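Local coordinates for protein (sliding clamp) (Enterobacteria phage RB69, PDB 1B77) that probably encircles DNA as a trimeric ring-shaped sliding clamp that holds the phage DNA polymerase on its template and makes synthesis processive, at residues A[58-63]-A[81-86]; A[105-110]-A[215-220]; A[152-155]-A[159-162]; A[178-183]-A[203-208]. All blocks are in the same frame, centred on the assembly; numbering follows the deposited sequence.

Contact 1 of 4, residues A[58-63]-A[81-86]; sequences NSFLSI and IKIADT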
loop_
_atom_site.group_PDB
_atom_site.type_symbol
_atom_site.label_atom_id
_atom_site.label_comp_id
_atom_site.label_asym_id
_atom_site.label_seq_id
_atom_site.Cartn_x
_atom_site.Cartn_y
_atom_site.Cartn_z
ATOM N N ASN A 58 -6.750 -17.178 -9.112
ATOM C CA ASN A 58 -6.846 -15.860 -8.507
ATOM C C ASN A 58 -7.195 -14.746 -9.479
ATOM O O ASN A 58 -8.048 -13.909 -9.173
ATOM C CB ASN A 58 -5.563 -15.488 -7.781
ATOM C CG ASN A 58 -5.801 -14.427 -6.735
ATOM O OD1 ASN A 58 -6.527 -14.667 -5.759
ATOM N ND2 ASN A 58 -5.217 -13.242 -6.933
ATOM N N SER A 59 -6.537 -14.727 -10.641
ATOM C CA SER A 59 -6.801 -13.692 -11.645
ATOM C C SER A 59 -8.202 -13.855 -12.228
ATOM O O SER A 59 -8.843 -12.877 -12.613
ATOM C CB SER A 59 -5.758 -13.740 -12.768
ATOM O OG SER A 59 -4.457 -13.496 -12.260
ATOM N N PHE A 60 -8.666 -15.096 -12.306
ATOM C CA PHE A 60 -10.009 -15.384 -12.802
ATOM C C PHE A 60 -11.008 -14.739 -11.839
ATOM O O PHE A 60 -11.882 -13.976 -12.254
ATOM C CB PHE A 60 -10.236 -16.898 -12.841
ATOM C CG PHE A 60 -11.655 -17.296 -13.154
ATOM C CD1 PHE A 60 -12.182 -17.111 -14.424
ATOM C CD2 PHE A 60 -12.458 -17.872 -12.177
ATOM C CE1 PHE A 60 -13.490 -17.496 -14.723
ATOM C CE2 PHE A 60 -13.765 -18.259 -12.463
ATOM C CZ PHE A 60 -14.280 -18.072 -13.739
ATOM N N LEU A 61 -10.872 -15.049 -10.551
ATOM C CA LEU A 61 -11.756 -14.488 -9.532
ATOM C C LEU A 61 -11.755 -12.957 -9.561
ATOM O O LEU A 61 -12.815 -12.334 -9.478
ATOM C CB LEU A 61 -11.346 -14.982 -8.143
ATOM C CG LEU A 61 -11.431 -16.505 -7.974
ATOM C CD1 LEU A 61 -10.837 -16.913 -6.626
ATOM C CD2 LEU A 61 -12.889 -16.949 -8.097
ATOM N N SER A 62 -10.573 -12.356 -9.683
ATOM C CA SER A 62 -10.479 -10.897 -9.737
ATOM C C SER A 62 -11.287 -10.360 -10.920
ATOM O O SER A 62 -11.946 -9.326 -10.822
ATOM C CB SER A 62 -9.023 -10.456 -9.872
ATOM O OG SER A 62 -8.290 -10.814 -8.716
ATOM N N ILE A 63 -11.236 -11.072 -12.038
ATOM C CA ILE A 63 -11.983 -10.658 -13.215
ATOM C C ILE A 63 -13.497 -10.652 -12.955
ATOM O O ILE A 63 -14.228 -9.830 -13.513
ATOM C CB ILE A 63 -11.633 -11.575 -14.416
ATOM C CG1 ILE A 63 -10.538 -10.908 -15.252
ATOM C CG2 ILE A 63 -12.864 -11.882 -15.256
ATOM C CD1 ILE A 63 -10.949 -9.583 -15.842
ATOM N N ILE A 81 -13.647 -20.460 -21.407
ATOM C CA ILE A 81 -14.731 -19.983 -20.566
ATOM C C ILE A 81 -15.306 -18.656 -21.016
ATOM O O ILE A 81 -14.562 -17.738 -21.373
ATOM C CB ILE A 81 -14.264 -19.784 -19.122
ATOM C CG1 ILE A 81 -13.677 -21.080 -18.580
ATOM C CG2 ILE A 81 -15.419 -19.293 -18.273
ATOM C CD1 ILE A 81 -12.877 -20.873 -17.321
ATOM N N LYS A 82 -16.632 -18.556 -20.973
ATOM C CA LYS A 82 -17.326 -17.332 -21.334
ATOM C C LYS A 82 -18.040 -16.735 -20.125
ATOM O O LYS A 82 -18.736 -17.435 -19.396
ATOM C CB LYS A 82 -18.354 -17.582 -22.444
ATOM C CG LYS A 82 -19.204 -16.348 -22.732
ATOM C CD LYS A 82 -20.276 -16.591 -23.783
ATOM C CE LYS A 82 -21.184 -15.359 -23.917
ATOM N NZ LYS A 82 -22.125 -15.458 -25.078
ATOM N N ILE A 83 -17.860 -15.436 -19.923
ATOM C CA ILE A 83 -18.495 -14.732 -18.820
ATOM C C ILE A 83 -19.425 -13.689 -19.427
ATOM O O ILE A 83 -18.975 -12.657 -19.942
ATOM C CB ILE A 83 -17.453 -14.036 -17.929
ATOM C CG1 ILE A 83 -16.412 -15.059 -17.462
ATOM C CG2 ILE A 83 -18.138 -13.388 -16.734
ATOM C CD1 ILE A 83 -15.189 -14.444 -16.814
ATOM N N ALA A 84 -20.725 -13.970 -19.371
ATOM C CA ALA A 84 -21.736 -13.088 -19.944
ATOM C C ALA A 84 -22.223 -12.000 -18.997
ATOM O O ALA A 84 -22.847 -12.286 -17.975
ATOM C CB ALA A 84 -22.923 -13.918 -20.439
ATOM N N ASP A 85 -21.936 -10.750 -19.352
ATOM C CA ASP A 85 -22.349 -9.598 -18.547
ATOM C C ASP A 85 -23.439 -8.829 -19.314
ATOM O O ASP A 85 -23.777 -9.195 -20.438
ATOM C CB ASP A 85 -21.137 -8.705 -18.268
ATOM C CG ASP A 85 -21.389 -7.701 -17.164
ATOM O OD1 ASP A 85 -22.361 -7.876 -16.400
ATOM O OD2 ASP A 85 -20.596 -6.744 -17.042
ATOM N N THR A 86 -23.988 -7.776 -18.714
ATOM C CA THR A 86 -25.056 -7.002 -19.353
ATOM C C THR A 86 -24.796 -6.616 -20.818
ATOM O O THR A 86 -25.510 -7.071 -21.710
ATOM C CB THR A 86 -25.368 -5.724 -18.549
ATOM O OG1 THR A 86 -25.574 -6.069 -17.171
ATOM C CG2 THR A 86 -26.641 -5.057 -19.085
#
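Ile83 turns its CD1 methyl to two side chains of helix 58-63. The shorter approach is to Ile63, whose CG2 branch lies 3.8 Å from Ile83 CD1. Roughly at right angles to that approach, Phe60 CE1 stands 4.1 Å from Ile83 CD1, and the same ring carbon comes within 4.3 Å of Ile81 CD1, so that one aromatic C-H position is shared by two isoleucine methyls that meet the ring at a slant. Ile81 and Ile83 take nearly the same conformation, each with CG1 anti to the carbonyl carbon and an extended outer bond, which sends both CD1 atoms from one face of strand 81-84 to the helix. Phe60 answers with CG anti to its backbone N (chi1 172°), a setting that brings the outer ring nearer the strand although its CB does not point there.

Such packing of a short helix on a sheet belongs to the DNA-clamp fold: strand 81-84 is the middle of an antiparallel three-stranded sheet, and helix segment 58-63 runs nearly parallel to it (20°), the two axes 11.8 Å apart at closest approach. Further out, Trp92 on the neighbouring strand meets Phe60 edge-to-face, while Leu54 touches both Phe60 and Ile81. Within the helix, Asn58 O accepts Ser62 N and also Ser62 OG, the hydroxyl lying 3.1 Å from Asn58 O, and the two donors come from opposite faces of the carbonyl. The site borders the ring interface: Ile63 packs on Leu133 of the second subunit, and Asp85 OD2 is hydrogen-bonded to Gln125 NE2 of that subunit.

Contact 2 of 4, residues A[105-110]-A[215-220]; sequences KPIQFP and SYVIAM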
loop_
_atom_site.group_PDB
_atom_site.type_symbol
_atom_site.label_atom_id
_atom_site.label_comp_id
_atom_site.label_asym_id
_atom_site.label_seq_id
_atom_site.Cartn_x
_atom_site.Cartn_y
_atom_site.Cartn_z
ATOM N N LYS A 105 -9.846 -37.292 -6.103
ATOM C CA LYS A 105 -10.952 -37.694 -5.251
ATOM C C LYS A 105 -10.782 -37.028 -3.886
ATOM O O LYS A 105 -9.662 -36.813 -3.425
ATOM C CB LYS A 105 -10.966 -39.220 -5.089
ATOM C CG LYS A 105 -9.739 -39.790 -4.385
ATOM C CD LYS A 105 -9.642 -41.312 -4.535
ATOM C CE LYS A 105 -9.312 -41.717 -5.976
ATOM N NZ LYS A 105 -9.104 -43.195 -6.137
ATOM N N PRO A 106 -11.892 -36.685 -3.225
ATOM C CA PRO A 106 -11.809 -36.044 -1.911
ATOM C C PRO A 106 -11.073 -36.890 -0.880
ATOM O O PRO A 106 -10.962 -38.104 -1.027
ATOM C CB PRO A 106 -13.270 -35.834 -1.542
ATOM C CG PRO A 106 -13.963 -36.956 -2.269
ATOM C CD PRO A 106 -13.294 -36.912 -3.607
ATOM N N ILE A 107 -10.568 -36.243 0.162
ATOM C CA ILE A 107 -9.852 -36.955 1.206
ATOM C C ILE A 107 -10.815 -37.460 2.265
ATOM O O ILE A 107 -11.692 -36.729 2.731
ATOM C CB ILE A 107 -8.808 -36.047 1.887
ATOM C CG1 ILE A 107 -7.728 -35.647 0.883
ATOM C CG2 ILE A 107 -8.180 -36.768 3.071
ATOM C CD1 ILE A 107 -6.913 -36.818 0.353
ATOM N N GLN A 108 -10.660 -38.725 2.631
ATOM C CA GLN A 108 -11.492 -39.317 3.666
ATOM C C GLN A 108 -10.569 -39.409 4.875
ATOM O O GLN A 108 -9.737 -40.309 4.963
ATOM C CB GLN A 108 -11.979 -40.701 3.231
ATOM C CG GLN A 108 -13.499 -40.844 3.203
ATOM C CD GLN A 108 -14.191 -39.773 2.365
ATOM O OE1 GLN A 108 -13.903 -39.608 1.177
ATOM N NE2 GLN A 108 -15.112 -39.040 2.986
ATOM N N PHE A 109 -10.703 -38.447 5.783
ATOM C CA PHE A 109 -9.856 -38.377 6.972
ATOM C C PHE A 109 -10.136 -39.492 7.980
ATOM O O PHE A 109 -11.283 -39.754 8.330
ATOM C CB PHE A 109 -10.027 -37.020 7.652
ATOM C CG PHE A 109 -8.950 -36.699 8.653
ATOM C CD1 PHE A 109 -7.686 -36.294 8.230
ATOM C CD2 PHE A 109 -9.191 -36.814 10.019
ATOM C CE1 PHE A 109 -6.680 -36.008 9.154
ATOM C CE2 PHE A 109 -8.194 -36.531 10.949
ATOM C CZ PHE A 109 -6.938 -36.128 10.519
ATOM N N PRO A 110 -9.081 -40.159 8.460
ATOM C CA PRO A 110 -9.255 -41.244 9.438
ATOM C C PRO A 110 -9.865 -40.784 10.759
ATOM O O PRO A 110 -9.976 -39.588 11.021
ATOM C CB PRO A 110 -7.832 -41.779 9.608
ATOM C CG PRO A 110 -6.974 -40.575 9.306
ATOM C CD PRO A 110 -7.662 -40.015 8.095
ATOM N N SER A 215 -13.085 -27.243 5.334
ATOM C CA SER A 215 -12.345 -28.287 6.032
ATOM C C SER A 215 -10.961 -28.377 5.414
ATOM O O SER A 215 -10.838 -28.440 4.200
ATOM C CB SER A 215 -13.039 -29.644 5.900
ATOM O OG SER A 215 -14.081 -29.782 6.856
ATOM N N TYR A 216 -9.925 -28.366 6.244
ATOM C CA TYR A 216 -8.560 -28.468 5.742
ATOM C C TYR A 216 -7.879 -29.691 6.325
ATOM O O TYR A 216 -8.132 -30.059 7.473
ATOM C CB TYR A 216 -7.705 -27.260 6.133
ATOM C CG TYR A 216 -8.214 -25.903 5.717
ATOM C CD1 TYR A 216 -9.110 -25.205 6.514
ATOM C CD2 TYR A 216 -7.747 -25.288 4.556
ATOM C CE1 TYR A 216 -9.527 -23.920 6.180
ATOM C CE2 TYR A 216 -8.162 -23.994 4.208
ATOM C CZ TYR A 216 -9.049 -23.320 5.031
ATOM O OH TYR A 216 -9.439 -22.036 4.734
ATOM N N VAL A 217 -7.028 -30.323 5.525
ATOM C CA VAL A 217 -6.249 -31.471 5.978
ATOM C C VAL A 217 -4.791 -31.114 5.709
ATOM O O VAL A 217 -4.389 -30.865 4.566
ATOM C CB VAL A 217 -6.595 -32.780 5.231
ATOM C CG1 VAL A 217 -5.576 -33.867 5.605
ATOM C CG2 VAL A 217 -8.007 -33.250 5.614
ATOM N N ILE A 218 -4.008 -31.065 6.776
ATOM C CA ILE A 218 -2.610 -30.713 6.654
ATOM C C ILE A 218 -1.702 -31.829 7.145
ATOM O O ILE A 218 -1.879 -32.356 8.245
ATOM C CB ILE A 218 -2.307 -29.430 7.452
ATOM C CG1 ILE A 218 -3.184 -28.284 6.928
ATOM C CG2 ILE A 218 -0.840 -29.078 7.335
ATOM C CD1 ILE A 218 -3.255 -27.087 7.844
ATOM N N ALA A 219 -0.732 -32.183 6.310
ATOM C CA ALA A 219 0.230 -33.222 6.651
ATOM C C ALA A 219 1.133 -32.688 7.751
ATOM O O ALA A 219 1.438 -31.498 7.783
ATOM C CB ALA A 219 1.057 -33.590 5.423
ATOM N N MET A 220 1.547 -33.557 8.661
ATOM C CA MET A 220 2.422 -33.135 9.743
ATOM C C MET A 220 3.856 -33.597 9.506
ATOM O O MET A 220 4.106 -34.493 8.703
ATOM C CB MET A 220 1.892 -33.648 11.084
ATOM C CG MET A 220 0.538 -33.045 11.452
ATOM S SD MET A 220 -0.095 -33.644 13.030
ATOM C CE MET A 220 -1.119 -32.314 13.484
#
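Val217 meets Phe109 with both methyls and Ile107 with CG2 alone, joining the long connection between strands 88-92 and 114-118 to the six-stranded antiparallel sheet at the middle of the chain. The position of 105-110 is consistent with the interdomain connecting loop of sliding clamps, and it passes across a sheet whose strands come from both halves of the polypeptide.

The contact between the two segments is wholly apolar. Val217 CG2 does most of the touching: it lies 4.0 Å from Phe109 CD1 and 4.3 Å from Ile107 CG2. Its sister branch, Val217 CG1, stands 4.2 Å from the same Phe109 CD1, so the valine fork straddles one ring carbon at an oblique approach. With Phe109 CG anti to its backbone N (chi1 -164°), the ring is carried out to the strand. Ile218, the next residue, turns its side chain to the other face of the sheet.

Polar bonds fix the two segments through a third element, strand 38-44. Tyr39 OH is hydrogen-bonded to Ile107 N, and the backbone of Tyr39 pairs with that of Val217, so a single residue ties loop and strand together.

Aromatic and proline contacts complete the patch. Phe109 and Pro110 both touch Trp199 on strand 194-201, while Pro110 CD rests 3.6 Å above one face of the Phe109 ring, displaced toward its rim.

Contact 3 of 4, residues A[152-155]-A[159-162]; sequences YNKV and GLTR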
loop_
_atom_site.group_PDB
_atom_site.type_symbol
_atom_site.label_atom_id
_atom_site.label_comp_id
_atom_site.label_asym_id
_atom_site.label_seq_id
_atom_site.Cartn_x
_atom_site.Cartn_y
_atom_site.Cartn_z
ATOM N N TYR A 152 7.717 -22.226 17.252
ATOM C CA TYR A 152 9.174 -22.181 17.238
ATOM C C TYR A 152 9.752 -21.631 15.942
ATOM O O TYR A 152 9.048 -21.447 14.950
ATOM C CB TYR A 152 9.764 -23.581 17.423
ATOM C CG TYR A 152 9.224 -24.395 18.572
ATOM C CD1 TYR A 152 8.002 -25.062 18.472
ATOM C CD2 TYR A 152 9.959 -24.537 19.741
ATOM C CE1 TYR A 152 7.535 -25.861 19.516
ATOM C CE2 TYR A 152 9.505 -25.329 20.788
ATOM C CZ TYR A 152 8.296 -25.987 20.672
ATOM O OH TYR A 152 7.864 -26.773 21.712
ATOM N N ASN A 153 11.057 -21.378 15.970
ATOM C CA ASN A 153 11.775 -20.914 14.793
ATOM C C ASN A 153 12.731 -22.056 14.479
ATOM O O ASN A 153 13.869 -22.075 14.950
ATOM C CB ASN A 153 12.576 -19.646 15.079
ATOM C CG ASN A 153 13.199 -19.065 13.819
ATOM O OD1 ASN A 153 13.770 -19.792 13.008
ATOM N ND2 ASN A 153 13.089 -17.752 13.650
ATOM N N LYS A 154 12.237 -23.019 13.707
ATOM C CA LYS A 154 12.985 -24.206 13.303
ATOM C C LYS A 154 14.411 -23.906 12.824
ATOM O O LYS A 154 15.342 -24.673 13.084
ATOM C CB LYS A 154 12.215 -24.921 12.192
ATOM C CG LYS A 154 12.837 -26.218 11.700
ATOM C CD LYS A 154 12.703 -27.329 12.715
ATOM C CE LYS A 154 13.129 -28.649 12.115
ATOM N NZ LYS A 154 12.930 -29.769 13.077
ATOM N N VAL A 155 14.578 -22.786 12.130
ATOM C CA VAL A 155 15.882 -22.406 11.608
ATOM C C VAL A 155 16.962 -22.288 12.689
ATOM O O VAL A 155 18.018 -22.920 12.598
ATOM C CB VAL A 155 15.796 -21.076 10.840
ATOM C CG1 VAL A 155 17.148 -20.746 10.224
ATOM C CG2 VAL A 155 14.727 -21.170 9.757
ATOM N N GLY A 159 15.811 -28.207 17.171
ATOM C CA GLY A 159 15.158 -29.227 17.982
ATOM C C GLY A 159 13.819 -28.870 18.613
ATOM O O GLY A 159 13.235 -29.680 19.342
ATOM N N LEU A 160 13.328 -27.665 18.334
ATOM C CA LEU A 160 12.053 -27.200 18.877
ATOM C C LEU A 160 11.999 -27.317 20.391
ATOM O O LEU A 160 11.148 -28.018 20.934
ATOM C CB LEU A 160 10.889 -27.988 18.268
ATOM C CG LEU A 160 10.538 -27.707 16.805
ATOM C CD1 LEU A 160 11.727 -27.993 15.917
ATOM C CD2 LEU A 160 9.353 -28.570 16.397
ATOM N N THR A 161 12.903 -26.620 21.070
ATOM C CA THR A 161 12.949 -26.663 22.528
ATOM C C THR A 161 12.826 -25.276 23.145
ATOM O O THR A 161 12.810 -25.123 24.369
ATOM C CB THR A 161 14.261 -27.296 23.033
ATOM O OG1 THR A 161 15.363 -26.445 22.698
ATOM C CG2 THR A 161 14.474 -28.659 22.402
ATOM N N ARG A 162 12.751 -24.261 22.293
ATOM C CA ARG A 162 12.628 -22.894 22.771
ATOM C C ARG A 162 11.439 -22.204 22.120
ATOM O O ARG A 162 11.569 -21.538 21.096
ATOM C CB ARG A 162 13.921 -22.116 22.487
ATOM C CG ARG A 162 15.138 -22.680 23.215
ATOM C CD ARG A 162 16.396 -21.834 23.007
ATOM N NE ARG A 162 16.962 -21.944 21.661
ATOM C CZ ARG A 162 17.454 -23.066 21.139
ATOM N NH1 ARG A 162 17.455 -24.195 21.844
ATOM N NH2 ARG A 162 17.960 -23.059 19.911
HETATM O O HOH W 1 9.734 -26.959 23.374
HETATM O O HOH W 2 12.226 -21.630 18.447
#
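Tyr152 lays one face of its ring over the side chain of Leu160 in a CH-pi contact: Leu160 CB sits 3.8 Å from the ring centroid, only 7° off the normal, and the two side chains cross at about a right angle. The Leu160 backbone, in the left-handed region (phi 54°, psi 61°), follows the ring outward, its carbonyl O coming 3.2 Å from Tyr152 CE2, while Arg162 N lies in plane at the ring edge. From the other side of the leucine, Lys154, bent at chi2, brings CD to 3.4 Å from Leu160 CD1, a tight fit; its NZ is hydrogen-bonded to Ser158 O. The segments are the two arms of the loop that joins strands 146-152 and 165-171 at the surface, and Arg162 is further held by a salt bridge to Asp157.

Two waters span the gap. One, 2.5 Å from Tyr152 OH, donates to Leu160 O at 3.0 Å; the other accepts from Asn153 N at 2.8 Å and donates to Arg162 O at 2.7 Å. No direct hydrogen bond passes between 152-155 and 159-162, so they depend on packing and water bridges, with the Ser158 and Asp157 bonds adding support within the loop.

Contact 4 of 4, residues A[178-183]-A[203-208]; sequences FNFVIN and DKVAAK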
loop_
_atom_site.group_PDB
_atom_site.type_symbol
_atom_site.label_atom_id
_atom_site.label_comp_id
_atom_site.label_asym_id
_atom_site.label_seq_id
_atom_site.Cartn_x
_atom_site.Cartn_y
_atom_site.Cartn_z
ATOM N N PHE A 178 1.645 -36.751 23.054
ATOM C CA PHE A 178 1.901 -36.432 21.655
ATOM C C PHE A 178 2.476 -35.039 21.460
ATOM O O PHE A 178 2.267 -34.142 22.274
ATOM C CB PHE A 178 0.598 -36.568 20.857
ATOM C CG PHE A 178 -0.561 -35.816 21.461
ATOM C CD1 PHE A 178 -0.671 -34.436 21.302
ATOM C CD2 PHE A 178 -1.510 -36.477 22.238
ATOM C CE1 PHE A 178 -1.709 -33.726 21.910
ATOM C CE2 PHE A 178 -2.548 -35.778 22.848
ATOM C CZ PHE A 178 -2.647 -34.399 22.684
ATOM N N ASN A 179 3.212 -34.880 20.367
ATOM C CA ASN A 179 3.822 -33.610 19.995
ATOM C C ASN A 179 3.767 -33.546 18.470
ATOM O O ASN A 179 4.742 -33.881 17.782
ATOM C CB ASN A 179 5.271 -33.540 20.481
ATOM C CG ASN A 179 5.881 -32.161 20.301
ATOM O OD1 ASN A 179 6.476 -31.858 19.266
ATOM N ND2 ASN A 179 5.714 -31.309 21.305
ATOM N N PHE A 180 2.605 -33.147 17.952
ATOM C CA PHE A 180 2.398 -33.055 16.511
ATOM C C PHE A 180 2.980 -31.756 15.972
ATOM O O PHE A 180 2.603 -30.668 16.406
ATOM C CB PHE A 180 0.904 -33.140 16.169
ATOM C CG PHE A 180 0.249 -34.424 16.605
ATOM C CD1 PHE A 180 0.473 -35.612 15.910
ATOM C CD2 PHE A 180 -0.602 -34.447 17.706
ATOM C CE1 PHE A 180 -0.149 -36.805 16.310
ATOM C CE2 PHE A 180 -1.224 -35.633 18.107
ATOM C CZ PHE A 180 -0.996 -36.809 17.408
ATOM N N VAL A 181 3.894 -31.887 15.016
ATOM C CA VAL A 181 4.569 -30.742 14.416
ATOM C C VAL A 181 3.990 -30.327 13.064
ATOM O O VAL A 181 3.820 -31.156 12.164
ATOM C CB VAL A 181 6.067 -31.044 14.235
ATOM C CG1 VAL A 181 6.789 -29.822 13.680
ATOM C CG2 VAL A 181 6.658 -31.477 15.555
ATOM N N ILE A 182 3.710 -29.035 12.920
ATOM C CA ILE A 182 3.151 -28.506 11.681
ATOM C C ILE A 182 3.974 -27.359 11.101
ATOM O O ILE A 182 4.362 -26.439 11.818
ATOM C CB ILE A 182 1.696 -28.017 11.894
ATOM C CG1 ILE A 182 0.781 -29.212 12.164
ATOM C CG2 ILE A 182 1.210 -27.236 10.676
ATOM C CD1 ILE A 182 -0.642 -28.835 12.502
ATOM N N ASN A 183 4.250 -27.430 9.804
ATOM C CA ASN A 183 4.999 -26.383 9.125
ATOM C C ASN A 183 4.021 -25.220 8.961
ATOM O O ASN A 183 3.022 -25.336 8.258
ATOM C CB ASN A 183 5.487 -26.878 7.757
ATOM C CG ASN A 183 6.107 -25.764 6.909
ATOM O OD1 ASN A 183 6.638 -24.780 7.434
ATOM N ND2 ASN A 183 6.051 -25.927 5.587
ATOM N N ASP A 203 4.254 -43.919 11.504
ATOM C CA ASP A 203 4.967 -42.842 10.831
ATOM C C ASP A 203 4.014 -41.895 10.095
ATOM O O ASP A 203 4.451 -40.949 9.438
ATOM C CB ASP A 203 5.939 -43.451 9.827
ATOM C CG ASP A 203 5.218 -44.165 8.696
ATOM O OD1 ASP A 203 4.166 -44.788 8.967
ATOM O OD2 ASP A 203 5.702 -44.110 7.544
ATOM N N LYS A 204 2.715 -42.147 10.195
ATOM C CA LYS A 204 1.745 -41.298 9.517
ATOM C C LYS A 204 1.035 -40.360 10.473
ATOM O O LYS A 204 0.418 -40.791 11.446
ATOM C CB LYS A 204 0.732 -42.161 8.768
ATOM C CG LYS A 204 1.396 -43.058 7.752
ATOM C CD LYS A 204 0.394 -43.688 6.825
ATOM C CE LYS A 204 1.100 -44.382 5.676
ATOM N NZ LYS A 204 0.114 -44.922 4.702
ATOM N N VAL A 205 1.140 -39.067 10.188
ATOM C CA VAL A 205 0.514 -38.044 11.009
ATOM C C VAL A 205 -0.148 -36.997 10.130
ATOM O O VAL A 205 0.386 -36.616 9.094
ATOM C CB VAL A 205 1.545 -37.355 11.925
ATOM C CG1 VAL A 205 1.981 -38.316 13.013
ATOM C CG2 VAL A 205 2.748 -36.912 11.113
ATOM N N ALA A 206 -1.323 -36.545 10.545
ATOM C CA ALA A 206 -2.054 -35.533 9.799
ATOM C C ALA A 206 -3.003 -34.811 10.732
ATOM O O ALA A 206 -3.304 -35.292 11.826
ATOM C CB ALA A 206 -2.827 -36.173 8.647
ATOM N N ALA A 207 -3.471 -33.651 10.293
ATOM C CA ALA A 207 -4.386 -32.843 11.082
ATOM C C ALA A 207 -5.522 -32.349 10.208
ATOM O O ALA A 207 -5.350 -32.126 9.008
ATOM C CB ALA A 207 -3.643 -31.651 11.682
ATOM N N LYS A 208 -6.686 -32.175 10.813
ATOM C CA LYS A 208 -7.838 -31.676 10.094
ATOM C C LYS A 208 -8.436 -30.511 10.865
ATOM O O LYS A 208 -8.659 -30.602 12.073
ATOM C CB LYS A 208 -8.887 -32.776 9.915
ATOM C CG LYS A 208 -10.151 -32.282 9.238
ATOM C CD LYS A 208 -11.082 -33.415 8.862
ATOM C CE LYS A 208 -12.383 -32.872 8.300
ATOM N NZ LYS A 208 -13.315 -33.968 7.909
#
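Phe180 reaches from its strand to Val205 on the facing sheet, and its atoms meet different neighbours along the way. CB, CG and CD1 of Phe180 lie beside the sulfur of Met220, SD. Beyond CG, the ring directs its CD1-CE1 edge to the opposite strand: Phe180 CE1 is 4.2 Å from Val205 CG1, and that methyl stands at the edge of the ring, near its plane, and not over a face. Leu198 and His226 also touch this side chain.

Two residues on, Ile182 makes the second bridge. Its CG1 is anti to the carbonyl carbon (chi1 -68°) and the outer bond is extended (chi2 175°), which carries CD1 across to within 4.2 Å of Ala207 CB, although the CB of Ile182 does not itself face the other segment. Ala207 and Val205, alternate residues of one strand, both point to strand 178-183.

Two sheets of the DNA-clamp fold meet here, with their strands steeply inclined: strand 178-183 belongs to a five-stranded antiparallel sheet, strand 204-210 to the six-stranded one, and the CA atoms of Phe180 and Val205 are still 7.7 Å apart at their nearest. In the backbone, Phe180 and Ile182 pair with Ile140 and Ile138 of strand 137-143, while the chain at Met220 and Glu221 bonds to Val205 on one strand and Val181 on the other. With no hydrogen bond between 178-183 and 203-208, these two segments meet through hydrocarbon packing alone, so side-chain size and shape probably matter to their spacing more than polar pairing does.

Contacts 1 and 4 are buried and contacts 2 and 3 lie at the surface, yet the division by chemistry is different: 1, 2 and 4 are apolar across their segments, while contact 3 adds waters. Contact 1 joins helix to sheet near a subunit boundary, about 39 Å between centres from contact 4, which joins two sheets. Contacts 2 and 4 share the six-stranded sheet, where strands 204-210 and 215-219 are neighbours, a probable hydrogen bond linking Ile218 N to Ala207 O at 2.8 Å; one covers the sheet with a loop, the other packs it on a second sheet. Contact 3 meets contact 4 through Leu160 CD2 and Val181 CG1, 3.9 Å apart.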